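Local coordinates for uncharacterized protein (Chaetomium thermophilum, PDB 3LPZ), which probably takes part in the targeting of tail-anchored membrane proteins as the Get4 component of the Get pathway, through an alpha-solenoid that binds Get5, at residues Leu40-Tyr45 against Ala52-Ile57; Ile288-Met291 against Gln296-Arg299. All coordinates share one frame; numbering follows the deposited sequence. Where two conformers were deposited one is given.

How the interactions relate
Interaction 1 lies near the N-terminal end of the Get4 alpha-solenoid and interaction 2 near its C-terminal end, on opposite sides of the chain's centre. Their centres are 52 Å apart and their nearest atoms about 36 Å apart, so the two do not touch. Along the chain they come in series: interaction 1 joins helices 28-47 and 51-67, and closes long before interaction 2 brings helix 282-293 against the loop that leads to helix 303-312. One is a buried helix-helix contact, the other a water-bridged contact at the surface. They have no helix in common; each is a contact between parts close in sequence, in keeping with a solenoid built from neighbour-to-neighbour packing.

Interaction 1: residues Leu40-Tyr45 against Ala52-Ile57; sequences LVAARY and AAAVDI
Tyr-45 turns its CG away from its own carbonyl carbon (chi1 -78°), which lays the ring against Ala-53, while Ile-57, with CG1 placed likewise and the chain carried on to CD1 by an extended chi2, reaches the same ring from the next turn of the facing helix. The two segments form an antiparallel helical hairpin of the alpha-solenoid, helices 28-47 and 51-67 being joined by a short turn; the segment axes approach to 8.1 Å and run at 160° to each other. Small residues allow this closeness. Ala-42 and Ala-54 are the nearest backbone pair, their CA atoms 4.5 Å apart, and the CB of Ala-54 rests 3.7 Å from the carbonyl O of Ala-42.

Beside this alanine pair lies the ring of Tyr-45. The methyl of Ala-53 sits over one face of it, its CB 4.0 Å from the ring centroid and 23° off the normal, a CH-pi contact displaced toward the CG and CD1 side of the ring. Ile-57 crosses the tyrosine side chain at about a right angle and brings its CD1 obliquely to the CD2 and CE2 flank. No hydrogen bond spans the two segments; they meet through apolar and CH-pi contacts. Helix 11-25 packs on this part of the pair, with Ile-12 touching both Tyr-45 and Ala-53 and Ile-16 touching Ile-57; on the other side of helix 51-67, Val-55 meets Leu-81 and Phe-85 of helix 71-88. The Ile-57 methyl touches two residues one helical turn apart: CD1 lies 3.6 Å from CD2 of Tyr-45 and 3.9 Å from CG1 of Val-41.

Interaction 2: residues Ile288-Met291 against Gln296-Arg299; sequences IAEM and QRPR
Glu-290 and Arg-297 meet where the chain leaves helix 282-293 and folds back beside its last turns, a surface contact in the C-terminal part of the alpha-solenoid. Van der Waals contact comes first. With CG anti to the backbone N (chi1 -170°) and the chain extended beyond it, Glu-290 projects from the helix and sets its carboxylate obliquely across the CG-CD part of Arg-297: OE2 is 3.3 Å from CG and 3.4 Å from CD of the arginine. Gln-296 adds a looser touch, its NE2 being 3.9 Å from Glu-290 OE2, with the amide and carboxylate planes 85° apart. Arg-297 also touches Glu-286 and Leu-287 of the same helix.

The electrostatic part is indirect. No salt bridge forms, since Glu-290 OE2 and Arg-297 NE remain 4.8 Å apart, and the guanidinium is turned 60° from the carboxylate plane; the opposite charges would still be expected to attract at this range. The bend of Arg-297 at chi3 turns the CD-NE bond away from the carboxylate, leaving NH1 to reach it through a water.

Among the hydrogen bonds, one between the backbones of Ala-289 and Ile-295 holds the start of the loop to the helix. Between the side chains, the bonding runs through that single water. Were Glu-290 an alanine, the water would probably lose its carboxylate acceptor, and CG and CD of Arg-297 their neighbour. The water lies at the guanidinium edge, in its plane: it accepts from Arg-297 NH1 at 2.7 Å and donates to Glu-290 OE1 at 2.8 Å.

Interaction 1: residues Leu40-Tyr45 against Ala52-Ile57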
ATOM      1  N   LEU A  40       1.224 -15.322  31.559  1.00 21.74           N
ATOM      2  CA  LEU A  40       2.116 -16.080  32.421  1.00 23.39           C
ATOM      3  C   LEU A  40       2.386 -17.482  31.838  1.00 23.33           C
ATOM      4  O   LEU A  40       3.531 -17.904  31.761  1.00 23.22           O
ATOM      5  CB  LEU A  40       1.563 -16.174  33.857  1.00 24.58           C
ATOM      6  CG  LEU A  40       2.489 -16.650  34.985  1.00 27.20           C
ATOM      7  CD1 LEU A  40       3.675 -15.670  35.273  1.00 29.55           C
ATOM      8  CD2 LEU A  40       1.659 -16.854  36.270  1.00 29.35           C
ATOM      9  N   VAL A  41       1.343 -18.184  31.417  1.00 22.79           N
ATOM     10  CA  VAL A  41       1.529 -19.523  30.864  1.00 24.24           C
ATOM     11  C   VAL A  41       2.401 -19.492  29.580  1.00 23.88           C
ATOM     12  O   VAL A  41       3.352 -20.305  29.432  1.00 23.85           O
ATOM     13  CB  VAL A  41       0.161 -20.199  30.610  1.00 24.44           C
ATOM     14  CG1 VAL A  41       0.335 -21.507  29.918  1.00 27.89           C
ATOM     15  CG2 VAL A  41      -0.575 -20.402  31.946  1.00 26.28           C
ATOM     16  N   ALA A  42       2.073 -18.569  28.664  1.00 22.46           N
ATOM     17  CA  ALA A  42       2.834 -18.418  27.440  1.00 22.61           C
ATOM     18  C   ALA A  42       4.306 -18.085  27.746  1.00 23.21           C
ATOM     19  O   ALA A  42       5.221 -18.647  27.116  1.00 23.46           O
ATOM     20  CB  ALA A  42       2.223 -17.316  26.537  1.00 21.54           C
ATOM     21  N   ALA A  43       4.540 -17.168  28.688  1.00 23.66           N
ATOM     22  CA  ALA A  43       5.921 -16.795  29.046  1.00 24.31           C
ATOM     23  C   ALA A  43       6.704 -18.005  29.585  1.00 25.65           C
ATOM     24  O   ALA A  43       7.878 -18.189  29.245  1.00 26.30           O
ATOM     25  CB  ALA A  43       5.956 -15.614  30.041  1.00 24.24           C
ATOM     26  N   ARG A  44       6.073 -18.843  30.402  1.00 26.45           N
ATOM     27  CA  ARG A  44       6.757 -20.085  30.819  1.00 28.24           C
ATOM     28  C   ARG A  44       7.165 -20.993  29.651  1.00 27.56           C
ATOM     29  O   ARG A  44       8.303 -21.468  29.622  1.00 27.61           O
ATOM     30  CB  ARG A  44       5.922 -20.875  31.794  1.00 29.44           C
ATOM     31  CG  ARG A  44       5.909 -20.262  33.190  1.00 35.16           C
ATOM     32  CD  ARG A  44       4.703 -20.782  33.961  1.00 42.58           C
ATOM     33  NE  ARG A  44       4.623 -20.212  35.301  1.00 48.97           N
ATOM     34  CZ  ARG A  44       3.552 -20.303  36.086  1.00 52.63           C
ATOM     35  NH1 ARG A  44       2.448 -20.926  35.657  1.00 53.86           N
ATOM     36  NH2 ARG A  44       3.577 -19.749  37.294  1.00 54.16           N
ATOM     37  N   TYR A  45       6.257 -21.239  28.696  1.00 26.79           N
ATOM     38  CA  TYR A  45       6.627 -22.044  27.513  1.00 26.48           C
ATOM     39  C   TYR A  45       7.737 -21.387  26.705  1.00 26.05           C
ATOM     40  O   TYR A  45       8.676 -22.062  26.259  1.00 26.02           O
ATOM     41  CB  TYR A  45       5.416 -22.363  26.610  1.00 26.62           C
ATOM     42  CG  TYR A  45       4.575 -23.483  27.182  1.00 28.57           C
ATOM     43  CD1 TYR A  45       5.082 -24.789  27.264  1.00 29.49           C
ATOM     44  CD2 TYR A  45       3.284 -23.236  27.663  1.00 28.45           C
ATOM     45  CE1 TYR A  45       4.306 -25.826  27.800  1.00 31.76           C
ATOM     46  CE2 TYR A  45       2.512 -24.250  28.207  1.00 30.16           C
ATOM     47  CZ  TYR A  45       3.032 -25.538  28.279  1.00 32.37           C
ATOM     48  OH  TYR A  45       2.261 -26.544  28.802  1.00 35.11           O
ATOM     49  N   ALA A  52       6.319 -23.059  19.919  1.00 25.07           N
ATOM     50  CA  ALA A  52       5.107 -23.528  19.258  1.00 25.03           C
ATOM     51  C   ALA A  52       3.910 -23.508  20.224  1.00 24.82           C
ATOM     52  O   ALA A  52       2.804 -23.166  19.830  1.00 24.80           O
ATOM     53  CB  ALA A  52       5.308 -24.917  18.648  1.00 25.52           C
ATOM     54  N   ALA A  53       4.158 -23.879  21.477  1.00 24.07           N
ATOM     55  CA  ALA A  53       3.141 -23.821  22.522  1.00 23.48           C
ATOM     56  C   ALA A  53       2.748 -22.375  22.834  1.00 22.43           C
ATOM     57  O   ALA A  53       1.565 -22.049  22.880  1.00 21.71           O
ATOM     58  CB  ALA A  53       3.637 -24.531  23.789  1.00 23.13           C
ATOM     59  N   ALA A  54       3.741 -21.514  23.047  1.00 21.51           N
ATOM     60  CA  ALA A  54       3.454 -20.132  23.378  1.00 21.30           C
ATOM     61  C   ALA A  54       2.588 -19.503  22.281  1.00 21.11           C
ATOM     62  O   ALA A  54       1.633 -18.795  22.581  1.00 20.32           O
ATOM     63  CB  ALA A  54       4.743 -19.338  23.547  1.00 21.18           C
ATOM     64  N   VAL A  55       2.955 -19.752  21.018  1.00 20.72           N
ATOM     65  CA  VAL A  55       2.242 -19.218  19.871  1.00 20.66           C
ATOM     66  C   VAL A  55       0.797 -19.719  19.807  1.00 21.70           C
ATOM     67  O   VAL A  55      -0.122 -18.923  19.573  1.00 22.39           O
ATOM     68  CB  VAL A  55       3.000 -19.521  18.519  1.00 20.70           C
ATOM     69  CG1 VAL A  55       2.056 -19.385  17.290  1.00 19.04           C
ATOM     70  CG2 VAL A  55       4.201 -18.610  18.364  1.00 19.69           C
ATOM     71  N   ASP A  56       0.588 -21.024  19.988  1.00 22.25           N
ATOM     72  CA  ASP A  56      -0.769 -21.582  19.880  0.50 22.84           C
ATOM     73  C   ASP A  56      -1.635 -20.979  20.987  1.00 22.87           C
ATOM     74  O   ASP A  56      -2.767 -20.579  20.738  1.00 23.31           O
ATOM     75  CB  ASP A  56      -0.778 -23.111  19.988  0.50 23.13           C
ATOM     76  CG  ASP A  56      -0.300 -23.811  18.716  0.50 24.50           C
ATOM     77  OD1 ASP A  56      -0.216 -23.189  17.640  0.50 25.35           O
ATOM     78  OD2 ASP A  56       0.011 -25.011  18.800  0.50 27.06           O
ATOM     79  N   ILE A  57      -1.085 -20.899  22.199  1.00 21.86           N
ATOM     80  CA  ILE A  57      -1.800 -20.299  23.330  1.00 21.42           C
ATOM     81  C   ILE A  57      -2.178 -18.833  23.073  1.00 20.67           C
ATOM     82  O   ILE A  57      -3.349 -18.457  23.200  1.00 21.27           O
ATOM     83  CB  ILE A  57      -0.998 -20.429  24.647  1.00 21.37           C
ATOM     84  CG1 ILE A  57      -0.912 -21.916  25.042  1.00 21.51           C
ATOM     85  CG2 ILE A  57      -1.655 -19.590  25.776  1.00 20.80           C
ATOM     86  CD1 ILE A  57       0.176 -22.222  26.046  1.00 21.60           C
TER

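Interaction 2: residues Ile288-Met291 against Gln296-Arg299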
ATOM      1  N   ILE A 288      10.134   8.579 -12.574  1.00 26.25           N
ATOM      2  CA  ILE A 288       9.786   7.736 -13.712  1.00 25.08           C
ATOM      3  C   ILE A 288      10.712   7.957 -14.925  1.00 25.03           C
ATOM      4  O   ILE A 288      11.168   6.994 -15.526  1.00 23.83           O
ATOM      5  CB  ILE A 288       8.276   7.926 -14.085  1.00 25.08           C
ATOM      6  CG1 ILE A 288       7.390   7.226 -13.027  1.00 23.26           C
ATOM      7  CG2 ILE A 288       7.980   7.413 -15.525  1.00 23.92           C
ATOM      8  CD1 ILE A 288       5.912   7.602 -13.081  1.00 20.90           C
ATOM      9  N   ALA A 289      10.979   9.221 -15.280  1.00 25.70           N
ATOM     10  CA  ALA A 289      11.961   9.543 -16.337  1.00 26.63           C
ATOM     11  C   ALA A 289      13.352   8.964 -16.050  1.00 27.66           C
ATOM     12  O   ALA A 289      14.031   8.487 -16.965  1.00 27.85           O
ATOM     13  CB  ALA A 289      12.083  11.078 -16.565  1.00 26.37           C
ATOM     14  N   GLU A 290      13.782   9.031 -14.795  1.00 28.58           N
ATOM     15  CA  GLU A 290      15.027   8.373 -14.402  1.00 29.90           C
ATOM     16  C   GLU A 290      14.961   6.845 -14.485  1.00 29.67           C
ATOM     17  O   GLU A 290      15.831   6.227 -15.102  1.00 29.62           O
ATOM     18  CB  GLU A 290      15.467   8.840 -13.021  1.00 30.46           C
ATOM     19  CG  GLU A 290      16.880   8.402 -12.605  1.00 34.66           C
ATOM     20  CD  GLU A 290      17.234   8.921 -11.216  1.00 40.50           C
ATOM     21  OE1 GLU A 290      16.879   8.275 -10.205  1.00 44.11           O
ATOM     22  OE2 GLU A 290      17.851   9.997 -11.129  1.00 43.15           O
ATOM     23  N   MET A 291      13.921   6.247 -13.904  1.00 29.64           N
ATOM     24  CA  MET A 291      13.796   4.786 -13.817  0.50 29.46           C
ATOM     25  C   MET A 291      13.656   4.087 -15.168  1.00 29.71           C
ATOM     26  O   MET A 291      14.265   3.044 -15.405  1.00 29.07           O
ATOM     27  CB  MET A 291      12.610   4.402 -12.938  0.50 29.27           C
ATOM     28  CG  MET A 291      12.758   4.791 -11.497  0.50 28.85           C
ATOM     29  SD  MET A 291      11.257   4.486 -10.569  0.50 27.93           S
ATOM     30  CE  MET A 291      11.395   2.717 -10.272  0.50 28.88           C
ATOM     31  N   GLN A 296      18.297  11.691 -16.159  1.00 45.68           N
ATOM     32  CA  GLN A 296      18.745  12.033 -14.799  1.00 48.58           C
ATOM     33  C   GLN A 296      17.878  13.140 -14.211  1.00 50.07           C
ATOM     34  O   GLN A 296      17.488  14.071 -14.926  1.00 50.20           O
ATOM     35  CB  GLN A 296      20.228  12.457 -14.783  1.00 48.90           C
ATOM     36  CG  GLN A 296      21.211  11.463 -15.455  1.00 51.27           C
ATOM     37  CD  GLN A 296      21.546  10.206 -14.618  1.00 53.26           C
ATOM     38  OE1 GLN A 296      22.685   9.723 -14.647  1.00 55.31           O
ATOM     39  NE2 GLN A 296      20.558   9.664 -13.902  1.00 53.00           N
ATOM     40  N   ARG A 297      17.565  13.025 -12.926  1.00 52.05           N
ATOM     41  CA  ARG A 297      16.777  14.045 -12.230  1.00 54.69           C
ATOM     42  C   ARG A 297      17.526  15.366 -12.153  1.00 56.41           C
ATOM     43  O   ARG A 297      18.690  15.386 -11.740  1.00 56.77           O
ATOM     44  CB  ARG A 297      16.432  13.587 -10.820  1.00 54.64           C
ATOM     45  CG  ARG A 297      15.572  12.354 -10.785  1.00 55.29           C
ATOM     46  CD  ARG A 297      15.504  11.792  -9.405  1.00 57.52           C
ATOM     47  NE  ARG A 297      14.825  12.702  -8.488  1.00 58.59           N
ATOM     48  CZ  ARG A 297      14.702  12.486  -7.185  1.00 59.77           C
ATOM     49  NH1 ARG A 297      15.218  11.386  -6.640  1.00 60.39           N
ATOM     50  NH2 ARG A 297      14.065  13.366  -6.427  1.00 60.11           N
ATOM     51  N   PRO A 298      16.866  16.472 -12.546  1.00 58.31           N
ATOM     52  CA  PRO A 298      17.494  17.796 -12.401  1.00 59.89           C
ATOM     53  C   PRO A 298      17.811  18.087 -10.941  1.00 61.31           C
ATOM     54  O   PRO A 298      17.150  17.548 -10.049  1.00 61.36           O
ATOM     55  CB  PRO A 298      16.422  18.758 -12.923  1.00 59.79           C
ATOM     56  CG  PRO A 298      15.549  17.906 -13.812  1.00 59.38           C
ATOM     57  CD  PRO A 298      15.518  16.568 -13.140  1.00 58.41           C
ATOM     58  N   ARG A 299      18.832  18.909 -10.699  1.00 63.07           N
ATOM     59  CA  ARG A 299      19.197  19.299  -9.333  1.00 64.80           C
ATOM     60  C   ARG A 299      17.984  19.952  -8.666  1.00 65.23           C
ATOM     61  O   ARG A 299      17.218  20.653  -9.329  1.00 65.34           O
ATOM     62  CB  ARG A 299      20.374  20.277  -9.347  1.00 65.28           C
ATOM     63  CG  ARG A 299      21.645  19.786 -10.055  1.00 67.32           C
ATOM     64  CD  ARG A 299      22.420  20.951 -10.696  1.00 70.25           C
ATOM     65  NE  ARG A 299      22.534  22.101  -9.793  1.00 72.39           N
ATOM     66  CZ  ARG A 299      21.744  23.177  -9.824  1.00 73.54           C
ATOM     67  NH1 ARG A 299      20.773  23.282 -10.727  1.00 74.14           N
ATOM     68  NH2 ARG A 299      21.929  24.156  -8.951  1.00 74.09           N
TER
HETATM   69  O   HOH W   1      16.566   9.271  -7.596  1.00 48.84           O